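Long-range contact in exosome complex component Rrp42 (Archaeoglobus fulgidus, PDB 3M7N), which serves as an RNase PH-family component of the RNA-degrading exosome, probably non-catalytic and contributing to the structure of the Rrp41 active site: residues Val180-Val192 with Glu204-Lys218. Sequence-based numbering, arbitrary orientation.
Sequences VRDLPVSVTSLIV and EMSVGDTTLTITTDK
With OG1 beside the backbone N in both Thr-188 (chi1 -66°) and Thr-213 (chi1 -62°), the two hydroxyls meet across the central strand pair of domain 2 of the 3' exoribonuclease (RNase PH) family. Strands 185-192 and 211-216 run antiparallel in the middle of a four-stranded sheet. The hydroxyls are hydrogen-bonded, OG1 of Thr-188 to OG1 of Thr-213 at 2.8 Å. Helix 148-161 lies on this face: Ser-186 touches Ala-153, Thr-188 and Thr-213 touch Leu-149, and Asp-150 also bonds Thr-188 OG1 and Ser-186 OG. Val-185, Val-187, Ser-189, Leu-212, Ile-214 and Thr-216 lie on the other face, where helix 235-253 meets Ser-189 through Leu-241 and Thr-216 through Ala-249. Paired backbone bonds join Val-185 with Thr-216, Val-187 with Ile-214, and Ser-189 with Leu-212.

Past the ladder's end, Thr-210 grips Ile-191 twice. Its O accepts from Ile-191 N, and its OG1 donates to Ile-191 O at 2.9 Å, tilted from the carbonyl plane. Leu-190 reaches over residues 204-210, which hold a type I turn from Met-205 to Gly-208. Its CD1 lies 3.4 Å from Glu-204 O, its CG 4.0 Å from Met-205 SD, and its CD2 against Thr-210. Val-192 CG2 meets Val-207 CG1 at 3.7 Å, the two side chains nearly perpendicular.

At the opposite end, Asp-182 is buried. Its OD2 takes Lys-218 N on the syn lone pair (2.7 Å, N-H...O 163°) and Leu-183 N on the anti one. An alanine here would remove this double acceptor, and both amides would probably be left without their mate. A water links the two segments here, donating to Arg-181 O and accepting from Lys-218 NZ at 3.1 Å.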
ATOM      1  N   VAL H 180     -28.661 -10.767  29.830  1.00 40.25           N
ATOM      2  CA  VAL H 180     -27.332 -11.364  29.912  1.00 41.65           C
ATOM      3  C   VAL H 180     -27.324 -12.533  30.903  1.00 38.13           C
ATOM      4  O   VAL H 180     -27.648 -12.359  32.069  1.00 37.81           O
ATOM      5  CB  VAL H 180     -26.275 -10.337  30.364  1.00 35.80           C
ATOM      6  CG1 VAL H 180     -24.921 -10.998  30.439  1.00 32.95           C
ATOM      7  CG2 VAL H 180     -26.247  -9.138  29.411  1.00 39.36           C
ATOM      8  N   ARG H 181     -26.920 -13.714  30.451  1.00 39.85           N
ATOM      9  CA  ARG H 181     -27.027 -14.901  31.294  1.00 41.25           C
ATOM     10  C   ARG H 181     -25.710 -15.593  31.651  1.00 37.74           C
ATOM     11  O   ARG H 181     -25.714 -16.706  32.168  1.00 39.07           O
ATOM     12  CB  ARG H 181     -27.973 -15.901  30.653  1.00 33.09           C
ATOM     13  CG  ARG H 181     -27.586 -16.258  29.261  1.00 40.49           C
ATOM     14  CD  ARG H 181     -28.632 -17.165  28.636  1.00 50.00           C
ATOM     15  NE  ARG H 181     -28.327 -17.464  27.241  1.00 49.23           N
ATOM     16  CZ  ARG H 181     -29.048 -18.274  26.475  1.00 54.76           C
ATOM     17  NH1 ARG H 181     -30.132 -18.872  26.972  1.00 49.42           N
ATOM     18  NH2 ARG H 181     -28.679 -18.485  25.212  1.00 50.49           N
ATOM     19  N   ASP H 182     -24.584 -14.952  31.397  1.00 35.43           N
ATOM     20  CA  ASP H 182     -23.318 -15.534  31.843  1.00 37.94           C
ATOM     21  C   ASP H 182     -22.307 -14.422  31.976  1.00 32.35           C
ATOM     22  O   ASP H 182     -22.578 -13.277  31.620  1.00 32.45           O
ATOM     23  CB  ASP H 182     -22.817 -16.644  30.891  1.00 33.09           C
ATOM     24  CG  ASP H 182     -21.929 -17.687  31.599  1.00 35.25           C
ATOM     25  OD1 ASP H 182     -22.066 -18.894  31.305  1.00 34.57           O
ATOM     26  OD2 ASP H 182     -21.087 -17.310  32.447  1.00 35.14           O
ATOM     27  N   LEU H 183     -21.147 -14.752  32.515  1.00 33.29           N
ATOM     28  CA  LEU H 183     -20.163 -13.731  32.798  1.00 30.71           C
ATOM     29  C   LEU H 183     -18.774 -14.258  32.416  1.00 30.18           C
ATOM     30  O   LEU H 183     -17.983 -14.651  33.275  1.00 31.50           O
ATOM     31  CB  LEU H 183     -20.247 -13.329  34.272  1.00 28.75           C
ATOM     32  CG  LEU H 183     -19.991 -11.860  34.630  1.00 41.60           C
ATOM     33  CD1 LEU H 183     -20.120 -11.612  36.141  1.00 35.56           C
ATOM     34  CD2 LEU H 183     -18.624 -11.388  34.116  1.00 33.55           C
ATOM     35  N   PRO H 184     -18.491 -14.277  31.108  1.00 27.00           N
ATOM     36  CA  PRO H 184     -17.182 -14.625  30.540  1.00 26.02           C
ATOM     37  C   PRO H 184     -16.101 -13.684  31.053  1.00 27.18           C
ATOM     38  O   PRO H 184     -16.275 -12.458  30.967  1.00 25.11           O
ATOM     39  CB  PRO H 184     -17.342 -14.355  29.040  1.00 23.33           C
ATOM     40  CG  PRO H 184     -18.762 -14.087  28.806  1.00 29.87           C
ATOM     41  CD  PRO H 184     -19.452 -13.811  30.095  1.00 29.18           C
ATOM     42  N   VAL H 185     -14.996 -14.249  31.538  1.00 23.41           N
ATOM     43  CA  VAL H 185     -13.851 -13.481  31.993  1.00 19.54           C
ATOM     44  C   VAL H 185     -12.641 -14.203  31.487  1.00 28.00           C
ATOM     45  O   VAL H 185     -12.567 -15.452  31.584  1.00 22.63           O
ATOM     46  CB  VAL H 185     -13.765 -13.438  33.525  1.00 26.72           C
ATOM     47  CG1 VAL H 185     -12.507 -12.714  33.968  1.00 21.77           C
ATOM     48  CG2 VAL H 185     -15.035 -12.811  34.121  1.00 22.20           C
ATOM     49  N   SER H 186     -11.709 -13.426  30.926  1.00 23.37           N
ATOM     50  CA  SER H 186     -10.489 -13.974  30.353  1.00 22.71           C
ATOM     51  C   SER H 186      -9.291 -13.619  31.205  1.00 21.11           C
ATOM     52  O   SER H 186      -9.211 -12.520  31.752  1.00 24.34           O
ATOM     53  CB  SER H 186     -10.277 -13.461  28.914  1.00 27.67           C
ATOM     54  OG  SER H 186      -9.732 -12.142  28.916  1.00 27.09           O
ATOM     55  N   VAL H 187      -8.362 -14.561  31.319  1.00 23.03           N
ATOM     56  CA  VAL H 187      -7.140 -14.378  32.094  1.00 21.76           C
ATOM     57  C   VAL H 187      -5.934 -14.666  31.223  1.00 23.33           C
ATOM     58  O   VAL H 187      -5.769 -15.773  30.705  1.00 25.25           O
ATOM     59  CB  VAL H 187      -7.077 -15.326  33.323  1.00 22.31           C
ATOM     60  CG1 VAL H 187      -5.728 -15.189  34.047  1.00 18.67           C
ATOM     61  CG2 VAL H 187      -8.241 -15.059  34.268  1.00 19.69           C
ATOM     62  N   THR H 188      -5.056 -13.681  31.116  1.00 25.45           N
ATOM     63  CA  THR H 188      -3.959 -13.740  30.173  1.00 22.16           C
ATOM     64  C   THR H 188      -2.638 -13.706  30.889  1.00 22.24           C
ATOM     65  O   THR H 188      -2.385 -12.820  31.704  1.00 22.74           O
ATOM     66  CB  THR H 188      -4.033 -12.549  29.161  1.00 25.50           C
ATOM     67  OG1 THR H 188      -5.203 -12.701  28.351  1.00 24.52           O
ATOM     68  CG2 THR H 188      -2.784 -12.485  28.290  1.00 19.16           C
ATOM     69  N   SER H 189      -1.774 -14.664  30.566  1.00 22.05           N
ATOM     70  CA  SER H 189      -0.471 -14.689  31.195  1.00 24.23           C
ATOM     71  C   SER H 189       0.678 -14.550  30.200  1.00 25.32           C
ATOM     72  O   SER H 189       0.644 -15.086  29.088  1.00 26.90           O
ATOM     73  CB  SER H 189      -0.306 -15.966  32.043  1.00 26.92           C
ATOM     74  OG  SER H 189      -1.336 -16.074  33.006  1.00 21.29           O
ATOM     75  N   LEU H 190       1.695 -13.817  30.620  1.00 23.48           N
ATOM     76  CA  LEU H 190       2.953 -13.784  29.913  1.00 25.06           C
ATOM     77  C   LEU H 190       3.725 -15.077  30.259  1.00 30.62           C
ATOM     78  O   LEU H 190       3.920 -15.397  31.441  1.00 29.93           O
ATOM     79  CB  LEU H 190       3.727 -12.552  30.382  1.00 21.95           C
ATOM     80  CG  LEU H 190       4.833 -11.907  29.557  1.00 29.20           C
ATOM     81  CD1 LEU H 190       5.921 -11.365  30.481  1.00 29.31           C
ATOM     82  CD2 LEU H 190       5.398 -12.860  28.561  1.00 31.64           C
ATOM     83  N   ILE H 191       4.168 -15.827  29.252  1.00 26.59           N
ATOM     84  CA  ILE H 191       4.973 -17.014  29.528  1.00 28.18           C
ATOM     85  C   ILE H 191       6.452 -16.729  29.281  1.00 31.15           C
ATOM     86  O   ILE H 191       6.851 -16.420  28.168  1.00 30.23           O
ATOM     87  CB  ILE H 191       4.546 -18.222  28.664  1.00 30.17           C
ATOM     88  CG1 ILE H 191       3.023 -18.405  28.693  1.00 26.39           C
ATOM     89  CG2 ILE H 191       5.261 -19.475  29.115  1.00 24.99           C
ATOM     90  CD1 ILE H 191       2.440 -18.627  30.086  1.00 26.23           C
ATOM     91  N   VAL H 192       7.263 -16.806  30.330  1.00 33.24           N
ATOM     92  CA  VAL H 192       8.697 -16.670  30.167  1.00 30.01           C
ATOM     93  C   VAL H 192       9.410 -17.944  30.609  1.00 36.05           C
ATOM     94  O   VAL H 192       9.586 -18.179  31.809  1.00 36.35           O
ATOM     95  CB  VAL H 192       9.266 -15.491  30.975  1.00 33.49           C
ATOM     96  CG1 VAL H 192      10.748 -15.306  30.651  1.00 26.95           C
ATOM     97  CG2 VAL H 192       8.480 -14.204  30.716  1.00 27.92           C
ATOM     98  N   GLU H 204       6.548  -5.566  31.450  1.00 28.34           N
ATOM     99  CA  GLU H 204       6.820  -6.990  31.429  1.00 27.55           C
ATOM    100  C   GLU H 204       6.787  -7.533  30.007  1.00 27.20           C
ATOM    101  O   GLU H 204       7.542  -8.442  29.683  1.00 25.77           O
ATOM    102  CB  GLU H 204       5.877  -7.766  32.366  1.00 26.03           C
ATOM    103  CG  GLU H 204       6.172  -7.519  33.850  1.00 25.77           C
ATOM    104  CD  GLU H 204       5.044  -7.984  34.775  1.00 28.64           C
ATOM    105  OE1 GLU H 204       5.336  -8.378  35.935  1.00 25.59           O
ATOM    106  OE2 GLU H 204       3.876  -7.952  34.339  1.00 24.22           O
ATOM    107  N   MET H 205       5.930  -6.973  29.158  1.00 25.05           N
ATOM    108  CA  MET H 205       5.837  -7.446  27.784  1.00 24.86           C
ATOM    109  C   MET H 205       7.144  -7.195  27.013  1.00 27.20           C
ATOM    110  O   MET H 205       7.352  -7.751  25.955  1.00 29.48           O
ATOM    111  CB  MET H 205       4.660  -6.798  27.053  1.00 26.09           C
ATOM    112  CG  MET H 205       3.268  -7.217  27.561  1.00 30.57           C
ATOM    113  SD  MET H 205       2.934  -8.992  27.544  1.00 30.72           S
ATOM    114  CE  MET H 205       3.162  -9.364  25.798  1.00 26.00           C
ATOM    115  N   SER H 206       8.030  -6.368  27.550  1.00 25.43           N
ATOM    116  CA  SER H 206       9.315  -6.160  26.910  1.00 30.83           C
ATOM    117  C   SER H 206      10.046  -7.485  26.702  1.00 29.40           C
ATOM    118  O   SER H 206      10.931  -7.596  25.876  1.00 31.50           O
ATOM    119  CB  SER H 206      10.177  -5.244  27.765  1.00 32.65           C
ATOM    120  OG  SER H 206      10.603  -5.954  28.909  1.00 36.81           O
ATOM    121  N   VAL H 207       9.676  -8.494  27.469  1.00 31.17           N
ATOM    122  CA  VAL H 207      10.330  -9.787  27.374  1.00 30.79           C
ATOM    123  C   VAL H 207      10.043 -10.492  26.055  1.00 30.91           C
ATOM    124  O   VAL H 207      10.896 -11.192  25.532  1.00 37.46           O
ATOM    125  CB  VAL H 207       9.949 -10.700  28.569  1.00 33.11           C
ATOM    126  CG1 VAL H 207      10.485 -12.102  28.356  1.00 31.17           C
ATOM    127  CG2 VAL H 207      10.492 -10.109  29.877  1.00 34.10           C
ATOM    128  N   GLY H 208       8.837 -10.325  25.528  1.00 28.36           N
ATOM    129  CA  GLY H 208       8.457 -10.980  24.291  1.00 25.08           C
ATOM    130  C   GLY H 208       6.956 -11.090  24.268  1.00 31.63           C
ATOM    131  O   GLY H 208       6.310 -10.900  25.301  1.00 35.37           O
ATOM    132  N   ASP H 209       6.383 -11.385  23.111  1.00 30.86           N
ATOM    133  CA  ASP H 209       4.928 -11.411  22.992  1.00 32.86           C
ATOM    134  C   ASP H 209       4.400 -12.843  23.100  1.00 31.40           C
ATOM    135  O   ASP H 209       3.740 -13.347  22.197  1.00 32.69           O
ATOM    136  CB  ASP H 209       4.492 -10.773  21.675  1.00 35.05           C
ATOM    137  CG  ASP H 209       3.016 -10.422  21.654  1.00 52.49           C
ATOM    138  OD1 ASP H 209       2.330 -10.635  22.682  1.00 53.91           O
ATOM    139  OD2 ASP H 209       2.534  -9.925  20.606  1.00 64.24           O
ATOM    140  N   THR H 210       4.693 -13.488  24.218  1.00 27.89           N
ATOM    141  CA  THR H 210       4.458 -14.923  24.365  1.00 28.55           C
ATOM    142  C   THR H 210       3.461 -15.169  25.497  1.00 28.85           C
ATOM    143  O   THR H 210       3.827 -15.199  26.682  1.00 23.45           O
ATOM    144  CB  THR H 210       5.758 -15.616  24.690  1.00 24.99           C
ATOM    145  OG1 THR H 210       6.402 -14.891  25.746  1.00 28.25           O
ATOM    146  CG2 THR H 210       6.663 -15.602  23.491  1.00 26.89           C
ATOM    147  N   THR H 211       2.198 -15.321  25.127  1.00 23.70           N
ATOM    148  CA  THR H 211       1.142 -15.346  26.110  1.00 24.70           C
ATOM    149  C   THR H 211       0.213 -16.559  26.018  1.00 24.79           C
ATOM    150  O   THR H 211       0.222 -17.325  25.047  1.00 21.27           O
ATOM    151  CB  THR H 211       0.282 -14.070  26.025  1.00 25.16           C
ATOM    152  OG1 THR H 211      -0.410 -14.043  24.773  1.00 24.77           O
ATOM    153  CG2 THR H 211       1.145 -12.804  26.185  1.00 23.99           C
ATOM    154  N   LEU H 212      -0.599 -16.706  27.057  1.00 25.59           N
ATOM    155  CA  LEU H 212      -1.642 -17.720  27.082  1.00 24.14           C
ATOM    156  C   LEU H 212      -2.875 -17.068  27.695  1.00 22.81           C
ATOM    157  O   LEU H 212      -2.797 -16.413  28.733  1.00 23.45           O
ATOM    158  CB  LEU H 212      -1.153 -18.943  27.867  1.00 22.59           C
ATOM    159  CG  LEU H 212      -1.847 -20.317  27.907  1.00 30.32           C
ATOM    160  CD1 LEU H 212      -2.586 -20.515  29.195  1.00 29.27           C
ATOM    161  CD2 LEU H 212      -2.743 -20.616  26.713  1.00 25.42           C
ATOM    162  N   THR H 213      -3.998 -17.199  27.013  1.00 21.67           N
ATOM    163  CA  THR H 213      -5.256 -16.668  27.498  1.00 23.94           C
ATOM    164  C   THR H 213      -6.246 -17.809  27.737  1.00 25.12           C
ATOM    165  O   THR H 213      -6.432 -18.663  26.876  1.00 25.59           O
ATOM    166  CB  THR H 213      -5.880 -15.685  26.474  1.00 22.80           C
ATOM    167  OG1 THR H 213      -5.012 -14.564  26.287  1.00 25.16           O
ATOM    168  CG2 THR H 213      -7.205 -15.193  26.976  1.00 26.02           C
ATOM    169  N   ILE H 214      -6.878 -17.821  28.905  1.00 27.07           N
ATOM    170  CA  ILE H 214      -7.929 -18.789  29.200  1.00 24.89           C
ATOM    171  C   ILE H 214      -9.168 -18.035  29.647  1.00 25.05           C
ATOM    172  O   ILE H 214      -9.092 -17.186  30.541  1.00 24.54           O
ATOM    173  CB  ILE H 214      -7.509 -19.792  30.309  1.00 24.99           C
ATOM    174  CG1 ILE H 214      -6.357 -20.656  29.821  1.00 22.11           C
ATOM    175  CG2 ILE H 214      -8.688 -20.714  30.683  1.00 23.85           C
ATOM    176  CD1 ILE H 214      -5.598 -21.317  30.909  1.00 26.23           C
ATOM    177  N   THR H 215     -10.301 -18.347  29.031  1.00 20.92           N
ATOM    178  CA  THR H 215     -11.564 -17.734  29.402  1.00 25.60           C
ATOM    179  C   THR H 215     -12.551 -18.732  29.999  1.00 26.71           C
ATOM    180  O   THR H 215     -12.760 -19.823  29.472  1.00 29.18           O
ATOM    181  CB  THR H 215     -12.218 -17.047  28.195  1.00 26.65           C
ATOM    182  OG1 THR H 215     -11.230 -16.255  27.522  1.00 24.84           O
ATOM    183  CG2 THR H 215     -13.415 -16.172  28.630  1.00 17.11           C
ATOM    184  N   THR H 216     -13.187 -18.340  31.094  1.00 27.41           N
ATOM    185  CA  THR H 216     -14.174 -19.202  31.716  1.00 27.46           C
ATOM    186  C   THR H 216     -15.534 -18.530  31.830  1.00 28.81           C
ATOM    187  O   THR H 216     -15.651 -17.300  31.759  1.00 26.36           O
ATOM    188  CB  THR H 216     -13.724 -19.632  33.111  1.00 27.27           C
ATOM    189  OG1 THR H 216     -13.609 -18.470  33.931  1.00 27.50           O
ATOM    190  CG2 THR H 216     -12.375 -20.331  33.054  1.00 24.47           C
ATOM    191  N   ASP H 217     -16.562 -19.356  32.001  1.00 28.39           N
ATOM    192  CA  ASP H 217     -17.898 -18.870  32.291  1.00 29.37           C
ATOM    193  C   ASP H 217     -18.164 -18.893  33.800  1.00 32.08           C
ATOM    194  O   ASP H 217     -17.265 -19.181  34.594  1.00 28.19           O
ATOM    195  CB  ASP H 217     -18.968 -19.669  31.525  1.00 30.24           C
ATOM    196  CG  ASP H 217     -19.089 -21.124  31.995  1.00 30.92           C
ATOM    197  OD1 ASP H 217     -18.574 -21.471  33.071  1.00 27.17           O
ATOM    198  OD2 ASP H 217     -19.715 -21.930  31.269  1.00 33.89           O
ATOM    199  N   LYS H 218     -19.405 -18.568  34.160  1.00 33.55           N
ATOM    200  CA  LYS H 218     -19.956 -18.617  35.525  1.00 37.24           C
ATOM    201  C   LYS H 218     -19.580 -19.837  36.373  1.00 31.94           C
ATOM    202  O   LYS H 218     -19.302 -19.726  37.557  1.00 33.33           O
ATOM    203  CB  LYS H 218     -21.489 -18.643  35.411  1.00 39.05           C
ATOM    204  CG  LYS H 218     -22.198 -17.403  35.839  1.00 39.00           C
ATOM    205  CD  LYS H 218     -23.693 -17.669  35.793  1.00 45.25           C
ATOM    206  CE  LYS H 218     -24.003 -18.607  34.644  1.00 43.11           C
ATOM    207  NZ  LYS H 218     -25.325 -19.278  34.786  1.00 51.71           N
TER
HETATM  208  O   HOH W   1     -27.956 -17.758  34.154  1.00 48.92           O